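Local coordinates for protein endonuclease III (Geobacillus stearothermophilus, PDB 1ORN) that removes damaged bases from DNA as a [4Fe-4S] glycosylase of the HhH-GPD superfamily, and is trapped here as a covalent intermediate with its DNA, at residues L14-K19 and S201-H206; C26-R31 and C46-V51; I139-H144 and D159-V164. One frame throughout, in Å; residues are numbered along the deposited sequence.

Interaction 1: residues L14-K19 and S201-H206; sequences LDEMAK and SCPLLH. With SF4 (iron/sulfur cluster), chain F.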
# COMPACT_ATOMS: atom_id res chain seq x y z
N LEU C 14 -15.25 -7.91 -6.93
CA LEU C 14 -14.37 -8.28 -5.83
C LEU C 14 -14.36 -9.79 -5.63
O LEU C 14 -13.32 -10.37 -5.30
CB LEU C 14 -14.81 -7.58 -4.55
CG LEU C 14 -14.69 -6.05 -4.62
CD1 LEU C 14 -15.22 -5.44 -3.34
CD2 LEU C 14 -13.23 -5.66 -4.85
N ASP C 15 -15.51 -10.43 -5.82
CA ASP C 15 -15.62 -11.88 -5.66
C ASP C 15 -14.76 -12.58 -6.71
O ASP C 15 -14.17 -13.63 -6.43
CB ASP C 15 -17.07 -12.31 -5.80
N GLU C 16 -14.69 -12.01 -7.90
CA GLU C 16 -13.91 -12.60 -8.99
C GLU C 16 -12.41 -12.43 -8.73
O GLU C 16 -11.62 -13.34 -8.96
CB GLU C 16 -14.28 -11.95 -10.32
CG GLU C 16 -13.81 -12.72 -11.55
CD GLU C 16 -14.50 -14.07 -11.69
OE1 GLU C 16 -15.75 -14.11 -11.73
OE2 GLU C 16 -13.79 -15.10 -11.78
N MET C 17 -12.02 -11.24 -8.25
CA MET C 17 -10.61 -10.98 -7.96
C MET C 17 -10.12 -11.98 -6.93
O MET C 17 -8.96 -12.38 -6.94
CB MET C 17 -10.43 -9.56 -7.41
CG MET C 17 -10.82 -8.46 -8.36
SD MET C 17 -10.51 -6.81 -7.67
CE MET C 17 -11.37 -5.76 -8.89
N ALA C 18 -11.02 -12.38 -6.03
CA ALA C 18 -10.68 -13.34 -4.99
C ALA C 18 -10.39 -14.71 -5.61
O ALA C 18 -9.52 -15.43 -5.14
CB ALA C 18 -11.82 -13.45 -3.98
N LYS C 19 -11.13 -15.05 -6.66
CA LYS C 19 -10.95 -16.32 -7.34
C LYS C 19 -9.67 -16.33 -8.18
O LYS C 19 -9.05 -17.37 -8.36
CB LYS C 19 -12.15 -16.62 -8.26
CG LYS C 19 -13.45 -16.87 -7.51
CD LYS C 19 -14.57 -17.25 -8.47
N SER C 201 -8.57 -11.44 -21.73
CA SER C 201 -8.84 -12.62 -20.91
C SER C 201 -9.41 -12.26 -19.54
O SER C 201 -9.41 -13.09 -18.63
CB SER C 201 -7.56 -13.41 -20.73
OG SER C 201 -6.57 -12.62 -20.09
N CYS C 202 -9.90 -11.04 -19.39
CA CYS C 202 -10.43 -10.60 -18.11
C CYS C 202 -11.87 -11.03 -17.84
O CYS C 202 -12.77 -10.79 -18.65
CB CYS C 202 -10.32 -9.08 -17.98
SG CYS C 202 -10.76 -8.47 -16.34
N PRO C 203 -12.11 -11.67 -16.68
CA PRO C 203 -13.43 -12.15 -16.26
C PRO C 203 -14.42 -11.02 -15.97
O PRO C 203 -15.61 -11.26 -15.77
CB PRO C 203 -13.12 -12.95 -15.00
CG PRO C 203 -11.70 -13.38 -15.20
CD PRO C 203 -11.07 -12.14 -15.75
N LEU C 204 -13.91 -9.79 -15.95
CA LEU C 204 -14.75 -8.63 -15.66
C LEU C 204 -14.95 -7.75 -16.89
O LEU C 204 -15.59 -6.70 -16.81
CB LEU C 204 -14.14 -7.81 -14.52
CG LEU C 204 -14.01 -8.53 -13.18
CD1 LEU C 204 -13.28 -7.62 -12.20
CD2 LEU C 204 -15.39 -8.90 -12.65
N LEU C 205 -14.39 -8.17 -18.01
CA LEU C 205 -14.51 -7.42 -19.26
C LEU C 205 -15.98 -7.12 -19.57
O LEU C 205 -16.30 -6.04 -20.07
CB LEU C 205 -13.91 -8.23 -20.42
CG LEU C 205 -13.28 -7.51 -21.62
CD1 LEU C 205 -13.31 -8.45 -22.81
CD2 LEU C 205 -14.02 -6.23 -21.95
N HIS C 206 -16.86 -8.07 -19.25
CA HIS C 206 -18.30 -7.92 -19.53
C HIS C 206 -19.01 -6.77 -18.82
O HIS C 206 -20.17 -6.49 -19.11
CB HIS C 206 -19.04 -9.22 -19.19
CG HIS C 206 -19.17 -9.48 -17.73
ND1 HIS C 206 -18.17 -10.04 -16.97
CD2 HIS C 206 -20.20 -9.25 -16.87
CE1 HIS C 206 -18.56 -10.14 -15.72
NE2 HIS C 206 -19.79 -9.67 -15.63
FE1 SF4 F . -10.21 -6.25 -16.79
FE2 SF4 F . -8.74 -4.03 -16.07
FE3 SF4 F . -9.19 -4.64 -18.63
FE4 SF4 F . -11.21 -3.80 -17.05
S1 SF4 F . -9.42 -2.54 -17.73
S2 SF4 F . -11.27 -5.36 -18.59
S3 SF4 F . -10.56 -4.66 -15.10
S4 SF4 F . -7.96 -5.85 -17.25

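Interaction 2: residues C26-R31 and C46-V51; sequences CELVHR and CTDALV. With nucleotides of chain B; nucleotides of chain A.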
# COMPACT_ATOMS: atom_id res chain seq x y z
N CYS C 26 0.60 -9.15 1.56
CA CYS C 26 1.55 -8.04 1.54
C CYS C 26 2.87 -8.66 1.10
O CYS C 26 3.33 -9.63 1.70
CB CYS C 26 1.70 -7.44 2.94
SG CYS C 26 3.03 -6.21 3.07
N GLU C 27 3.47 -8.11 0.05
CA GLU C 27 4.72 -8.67 -0.45
C GLU C 27 6.01 -8.06 0.11
O GLU C 27 7.10 -8.41 -0.32
CB GLU C 27 4.74 -8.61 -1.98
CG GLU C 27 3.55 -9.32 -2.62
CD GLU C 27 3.79 -9.71 -4.07
OE1 GLU C 27 4.53 -10.69 -4.31
OE2 GLU C 27 3.25 -9.03 -4.97
N LEU C 28 5.88 -7.14 1.07
CA LEU C 28 7.07 -6.53 1.67
C LEU C 28 7.60 -7.42 2.78
O LEU C 28 6.86 -7.78 3.70
CB LEU C 28 6.73 -5.15 2.24
CG LEU C 28 6.37 -4.05 1.24
CD1 LEU C 28 5.94 -2.81 2.01
CD2 LEU C 28 7.57 -3.74 0.34
N VAL C 29 8.87 -7.78 2.70
CA VAL C 29 9.49 -8.64 3.69
C VAL C 29 9.77 -7.89 4.99
O VAL C 29 10.41 -6.84 4.98
CB VAL C 29 10.81 -9.24 3.14
CG1 VAL C 29 11.49 -10.11 4.20
CG2 VAL C 29 10.52 -10.06 1.88
N HIS C 30 9.28 -8.44 6.10
CA HIS C 30 9.47 -7.84 7.42
C HIS C 30 9.29 -8.88 8.51
O HIS C 30 8.56 -9.86 8.33
CB HIS C 30 8.45 -6.72 7.64
CG HIS C 30 7.04 -7.20 7.70
ND1 HIS C 30 6.34 -7.60 6.58
CD2 HIS C 30 6.19 -7.35 8.74
CE1 HIS C 30 5.13 -7.98 6.92
NE2 HIS C 30 5.01 -7.84 8.23
N ARG C 31 9.93 -8.66 9.65
CA ARG C 31 9.85 -9.59 10.78
C ARG C 31 9.10 -9.02 11.99
O ARG C 31 8.73 -9.76 12.90
CB ARG C 31 11.26 -10.02 11.19
CG ARG C 31 11.94 -10.90 10.15
CD ARG C 31 13.45 -10.97 10.38
NE ARG C 31 14.08 -9.67 10.15
CZ ARG C 31 15.39 -9.45 10.24
NH1 ARG C 31 16.21 -10.44 10.55
NH2 ARG C 31 15.88 -8.24 10.00
N CYS C 46 7.81 3.24 -5.27
CA CYS C 46 8.93 2.32 -5.51
C CYS C 46 8.36 0.90 -5.61
O CYS C 46 7.29 0.61 -5.07
CB CYS C 46 9.94 2.41 -4.36
SG CYS C 46 11.47 1.46 -4.60
N THR C 47 9.06 0.02 -6.32
CA THR C 47 8.61 -1.37 -6.47
C THR C 47 8.97 -2.22 -5.25
O THR C 47 9.99 -1.98 -4.60
CB THR C 47 9.24 -2.02 -7.73
OG1 THR C 47 10.66 -2.18 -7.52
CG2 THR C 47 9.01 -1.15 -8.96
N ASP C 48 8.13 -3.20 -4.95
CA ASP C 48 8.37 -4.09 -3.81
C ASP C 48 9.72 -4.78 -3.96
O ASP C 48 10.49 -4.87 -3.00
CB ASP C 48 7.28 -5.15 -3.72
CG ASP C 48 5.95 -4.57 -3.27
OD1 ASP C 48 4.94 -5.30 -3.32
OD2 ASP C 48 5.92 -3.39 -2.85
N ALA C 49 10.00 -5.25 -5.17
CA ALA C 49 11.25 -5.93 -5.45
C ALA C 49 12.46 -5.13 -4.98
O ALA C 49 13.35 -5.65 -4.32
CB ALA C 49 11.37 -6.24 -6.94
N LEU C 50 12.49 -3.84 -5.33
CA LEU C 50 13.61 -2.99 -4.93
C LEU C 50 13.62 -2.70 -3.44
O LEU C 50 14.69 -2.58 -2.84
CB LEU C 50 13.59 -1.67 -5.71
CG LEU C 50 14.63 -1.52 -6.82
CD1 LEU C 50 16.03 -1.57 -6.22
CD2 LEU C 50 14.45 -2.62 -7.85
N VAL C 51 12.45 -2.59 -2.84
CA VAL C 51 12.40 -2.32 -1.41
C VAL C 51 12.95 -3.54 -0.67
O VAL C 51 13.73 -3.39 0.27
CB VAL C 51 10.96 -2.05 -0.92
CG1 VAL C 51 10.94 -2.00 0.60
CG2 VAL C 51 10.46 -0.73 -1.51
P DA B 6 1.89 1.81 -11.58
OP1 DA B 6 0.93 0.68 -11.65
OP2 DA B 6 1.39 3.17 -11.22
O5' DA B 6 3.06 1.40 -10.58
C5' DA B 6 3.75 0.16 -10.76
C4' DA B 6 4.90 0.04 -9.78
O4' DA B 6 5.94 0.98 -10.11
C3' DA B 6 4.55 0.28 -8.31
O3' DA B 6 5.27 -0.66 -7.51
C2' DA B 6 5.09 1.67 -8.05
C1' DA B 6 6.32 1.69 -8.94
N9 DA B 6 6.78 3.01 -9.37
C8 DA B 6 6.02 4.09 -9.74
N7 DA B 6 6.72 5.13 -10.11
C5 DA B 6 8.03 4.72 -9.96
C6 DA B 6 9.26 5.36 -10.19
N6 DA B 6 9.37 6.62 -10.65
N1 DA B 6 10.39 4.67 -9.93
C2 DA B 6 10.28 3.42 -9.47
N3 DA B 6 9.19 2.70 -9.22
C4 DA B 6 8.09 3.42 -9.49
P DG A 8 19.86 2.87 -8.83
OP1 DG A 8 20.62 2.01 -7.89
OP2 DG A 8 20.57 3.53 -9.95
O5' DG A 8 18.64 2.03 -9.40
C5' DG A 8 17.74 1.39 -8.51
C4' DG A 8 16.74 0.56 -9.27
O4' DG A 8 15.67 1.38 -9.78
C3' DG A 8 17.32 -0.19 -10.47
O3' DG A 8 16.83 -1.52 -10.47
C2' DG A 8 16.80 0.59 -11.66
C1' DG A 8 15.47 1.12 -11.16
N9 DG A 8 15.02 2.37 -11.78
C8 DG A 8 15.79 3.47 -12.08
N7 DG A 8 15.11 4.44 -12.62
C5 DG A 8 13.81 3.95 -12.68
C6 DG A 8 12.61 4.56 -13.16
O6 DG A 8 12.47 5.69 -13.65
N1 DG A 8 11.52 3.72 -13.03
C2 DG A 8 11.56 2.45 -12.50
N2 DG A 8 10.39 1.80 -12.45
N3 DG A 8 12.66 1.87 -12.04
C4 DG A 8 13.74 2.68 -12.16
O HOH W 1 5.58 -7.11 -5.46

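Interaction 3: residues I139-H144 and D159-V164; sequences IAVDTH and DSVLEV. With nucleotides of chain B.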
# COMPACT_ATOMS: atom_id res chain seq x y z
N ILE C 139 -8.43 -0.12 4.54
CA ILE C 139 -8.22 -0.26 3.12
C ILE C 139 -7.23 0.82 2.69
O ILE C 139 -7.56 2.00 2.68
CB ILE C 139 -9.52 -0.08 2.32
CG1 ILE C 139 -10.55 -1.12 2.78
CG2 ILE C 139 -9.25 -0.20 0.83
CD1 ILE C 139 -11.89 -0.99 2.09
N ALA C 140 -6.01 0.40 2.36
CA ALA C 140 -4.98 1.32 1.93
C ALA C 140 -5.14 1.54 0.44
O ALA C 140 -5.10 0.58 -0.34
CB ALA C 140 -3.61 0.74 2.23
N VAL C 141 -5.34 2.79 0.03
CA VAL C 141 -5.51 3.08 -1.39
C VAL C 141 -4.23 3.65 -2.00
O VAL C 141 -3.83 4.78 -1.71
CB VAL C 141 -6.68 4.07 -1.61
CG1 VAL C 141 -6.84 4.37 -3.11
CG2 VAL C 141 -7.97 3.48 -1.05
N ASP C 142 -3.60 2.82 -2.84
CA ASP C 142 -2.36 3.14 -3.54
C ASP C 142 -2.67 3.29 -5.03
O ASP C 142 -3.82 3.35 -5.43
CB ASP C 142 -1.38 1.98 -3.38
CG ASP C 142 -1.76 0.80 -4.25
OD1 ASP C 142 -2.96 0.43 -4.26
OD2 ASP C 142 -0.88 0.23 -4.93
N THR C 143 -1.62 3.31 -5.84
CA THR C 143 -1.81 3.45 -7.28
C THR C 143 -2.66 2.33 -7.89
O THR C 143 -3.54 2.59 -8.72
CB THR C 143 -0.44 3.52 -8.02
OG1 THR C 143 -0.68 3.63 -9.43
CG2 THR C 143 0.40 2.28 -7.74
N HIS C 144 -2.42 1.08 -7.48
CA HIS C 144 -3.17 -0.05 -8.03
C HIS C 144 -4.64 -0.04 -7.63
O HIS C 144 -5.53 -0.19 -8.48
CB HIS C 144 -2.54 -1.38 -7.59
CG HIS C 144 -1.14 -1.59 -8.10
ND1 HIS C 144 -0.85 -1.70 -9.45
CD2 HIS C 144 0.04 -1.70 -7.45
CE1 HIS C 144 0.45 -1.86 -9.60
NE2 HIS C 144 1.02 -1.86 -8.41
N ASP C 159 -12.54 11.17 -8.47
CA ASP C 159 -12.57 10.98 -7.02
C ASP C 159 -11.18 10.96 -6.39
O ASP C 159 -10.21 10.52 -7.00
CB ASP C 159 -13.30 9.68 -6.65
CG ASP C 159 -14.81 9.79 -6.82
OD1 ASP C 159 -15.35 10.91 -6.74
OD2 ASP C 159 -15.46 8.74 -7.01
N SER C 160 -11.10 11.45 -5.15
CA SER C 160 -9.84 11.49 -4.41
C SER C 160 -9.58 10.08 -3.89
O SER C 160 -10.47 9.23 -3.94
CB SER C 160 -9.96 12.43 -3.22
OG SER C 160 -10.91 11.92 -2.30
N VAL C 161 -8.38 9.82 -3.38
CA VAL C 161 -8.10 8.49 -2.86
C VAL C 161 -8.92 8.24 -1.60
O VAL C 161 -9.27 7.10 -1.30
CB VAL C 161 -6.60 8.30 -2.53
CG1 VAL C 161 -5.80 8.23 -3.82
CG2 VAL C 161 -6.10 9.43 -1.65
N LEU C 162 -9.25 9.30 -0.87
CA LEU C 162 -10.05 9.15 0.34
C LEU C 162 -11.45 8.72 -0.08
O LEU C 162 -12.08 7.89 0.59
CB LEU C 162 -10.15 10.48 1.11
CG LEU C 162 -10.24 10.43 2.64
CD1 LEU C 162 -11.04 11.63 3.11
CD2 LEU C 162 -10.89 9.14 3.14
N GLU C 163 -11.93 9.29 -1.18
CA GLU C 163 -13.25 8.96 -1.71
C GLU C 163 -13.28 7.48 -2.11
O GLU C 163 -14.26 6.78 -1.86
CB GLU C 163 -13.56 9.83 -2.92
N VAL C 164 -12.20 7.02 -2.73
CA VAL C 164 -12.12 5.62 -3.14
C VAL C 164 -12.21 4.75 -1.89
O VAL C 164 -12.96 3.78 -1.86
CB VAL C 164 -10.78 5.31 -3.85
CG1 VAL C 164 -10.70 3.82 -4.20
CG2 VAL C 164 -10.65 6.15 -5.11
P DG B 8 2.27 3.88 -4.48
OP1 DG B 8 1.02 4.30 -5.16
OP2 DG B 8 3.53 3.73 -5.27
O5' DG B 8 2.58 4.89 -3.29
C5' DG B 8 1.52 5.49 -2.54
C4' DG B 8 2.12 6.42 -1.51
O4' DG B 8 2.96 7.39 -2.17
C3' DG B 8 1.16 7.21 -0.63
O3' DG B 8 1.74 7.23 0.67
C2' DG B 8 1.14 8.59 -1.28
C1' DG B 8 2.54 8.72 -1.86
N9 DG B 8 2.64 9.49 -3.09
C8 DG B 8 1.73 9.56 -4.11
N7 DG B 8 2.14 10.30 -5.11
C5 DG B 8 3.39 10.75 -4.72
C6 DG B 8 4.33 11.58 -5.40
O6 DG B 8 4.25 12.07 -6.53
N1 DG B 8 5.46 11.81 -4.63
C2 DG B 8 5.67 11.30 -3.37
N2 DG B 8 6.83 11.65 -2.78
N3 DG B 8 4.82 10.51 -2.73
C4 DG B 8 3.71 10.28 -3.46
P DA B 6 1.89 1.81 -11.58
OP1 DA B 6 0.93 0.68 -11.65
OP2 DA B 6 1.39 3.17 -11.22
O5' DA B 6 3.06 1.40 -10.58
C5' DA B 6 3.75 0.16 -10.76
C4' DA B 6 4.90 0.04 -9.78
O4' DA B 6 5.94 0.98 -10.11
C3' DA B 6 4.55 0.28 -8.31
O3' DA B 6 5.27 -0.66 -7.51
C2' DA B 6 5.09 1.67 -8.05
C1' DA B 6 6.32 1.69 -8.94
N9 DA B 6 6.78 3.01 -9.37
C8 DA B 6 6.02 4.09 -9.74
N7 DA B 6 6.72 5.13 -10.11
C5 DA B 6 8.03 4.72 -9.96
C6 DA B 6 9.26 5.36 -10.19
N6 DA B 6 9.37 6.62 -10.65
N1 DA B 6 10.39 4.67 -9.93
C2 DA B 6 10.28 3.42 -9.47
N3 DA B 6 9.19 2.70 -9.22
C4 DA B 6 8.09 3.42 -9.49

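Interaction 1: residues L14-K19 and S201-H206
Glu16, on helix 7-20, passes its bent side chain across the CB corner of the Pro203 ring, and the two side chains cross at about a right angle. CG of Glu16 comes within 3.5 Å of CB of Pro203, the closest approach between the helix and the loop. Turned back at chi2 (66°), the glutamate runs its CD past the same proline carbon, and OE2 stays beside it, 3.9 Å from Pro203 CB. The inner half of the contact belongs to Leu204. Its CD2 branch meets CB of Glu16 at 4.0 Å, while CD1 faces the methyl end of Met17, CE, at 4.3 Å. Both Leu204 and Met17 are buried and also pack on Leu152 of helix 143-152. The loop is part of the cysteine-ligated [4Fe-4S] domain of endonuclease III: Cys202 binds one iron of the cluster through SG, 2.3 Å from FE1. Cys202 opens a type I turn that ends at Leu205, and the backbone N of Leu204 donates to the ligand sulfur SG of Cys202 at 3.4 Å with an N-H...S angle of 159°. The residue that packs on the helix thus also hydrogen-bonds to the cluster ligand. No hydrogen bond crosses between helix and loop: the partly exposed glutamate-proline side holds the tightest touch, and the buried leucine-methionine side is apolar and more widely spaced.

Interaction 2: residues C26-R31 and C46-V51
Two acidic side chains, Glu27 and Asp48, face each other here, with OE2 of Glu27 only 4.4 Å from OD1 of Asp48. The contact sets the loop between helices 7-20 and 33-43 against the start of helix 48-61, in the all-helical fold of the HhH-GPD glycosylases. A water bridges the two carboxylates, donating to Asp48 OD1 at 2.9 Å and more weakly to Glu27 OE2, while Arg189 forms a salt bridge with Glu27 and a long, weak ion pair with Asp48; together these probably offset the repulsion. Tyr190 OH also hydrogen-bonds to Glu27 OE2. Beside the acidic pair, Leu28 brings a methyl to both a carboxylate and a valine. With its CG anti to the carbonyl carbon (chi1 -68°), its CD2 branch is the one that meets the helix, 3.6 Å from OD2 of Asp48 and 3.8 Å from CG1 of Val51. Leu28 and Asp48 cross at about a right angle. The other side of the helix start meets DNA. Thr47 caps it, its OG1 accepting a weak bond from Leu50 N, and Leu50 rests on the sugar of DG8 of chain A, with CD1 3.8 Å from C4'. Shortened to an alanine, this position is likely to leave that deoxyribose carbon without its apolar neighbour and to open a gap between helix and DNA backbone. Back in the loop, His30 turns its ring edge to the main chain, and ND1 donates to Leu28 O at 2.9 Å, the oxygen 1° out of the ring plane but the donor tilted 31° from the carbonyl plane.

Interaction 3: residues I139-H144 and D159-V164
Val141 fits both methyl groups against the first turn of helix 161-171. With chi1 at -180°, its CG1 lies anti to the backbone N and reaches two valines at once, 4.0 Å from CB of Val161 and 4.0 Å from CG1 of Val164. The other branch, CG2, comes 3.9 Å from the backbone O of Val161. Three residues apart on the helix, Val161 and Val164 offer neighbouring surfaces to one side chain; the former is exposed, the latter buried. Ser160 caps this helix, its OG accepting from Glu163 N. Directly after Val141, the chain turns to the DNA. Asp142 holds CG between its backbone N and carbonyl carbon (chi1 74°), and OD2 caps helix 143-152 by accepting from His144 N, which meets it from above the carboxylate plane, 63° out. Thr143 grips two phosphates: its backbone N donates to OP1 of DG8 of chain B at 2.9 Å, and OG1 donates to OP2 of DA6 of chain B at 2.8 Å. The His144 ring lies obliquely to OP1 of that same DA6, while NE2 of His144 and OD2 of Asp142 each have a further hydrogen-bond partner beyond the two segments. Asp142 is consistent with the conserved aspartate that follows the helix-hairpin-helix in the HhH-GPD superfamily.

From the N terminus, helix 7-20 enters interaction 1 first, but its partner, the cluster loop 201-206, comes 182 residues later, so this contact closes a loop around nearly the whole chain. Interactions 2 and 3 both fall within that span. They follow one another without crossing: 26-31 meets 46-51 across helix 33-43; later, segment 139-144 meets 159-164 across most of helix 143-152. Interaction 1 joins the N-terminal helix to the iron-sulfur region, whereas the other two lie on opposite sides of the chain's centre, about 20 Å apart between centres. Both hold residues beside the bound DNA, and Arg189 of helix 177-191 touches both Glu27 and His144.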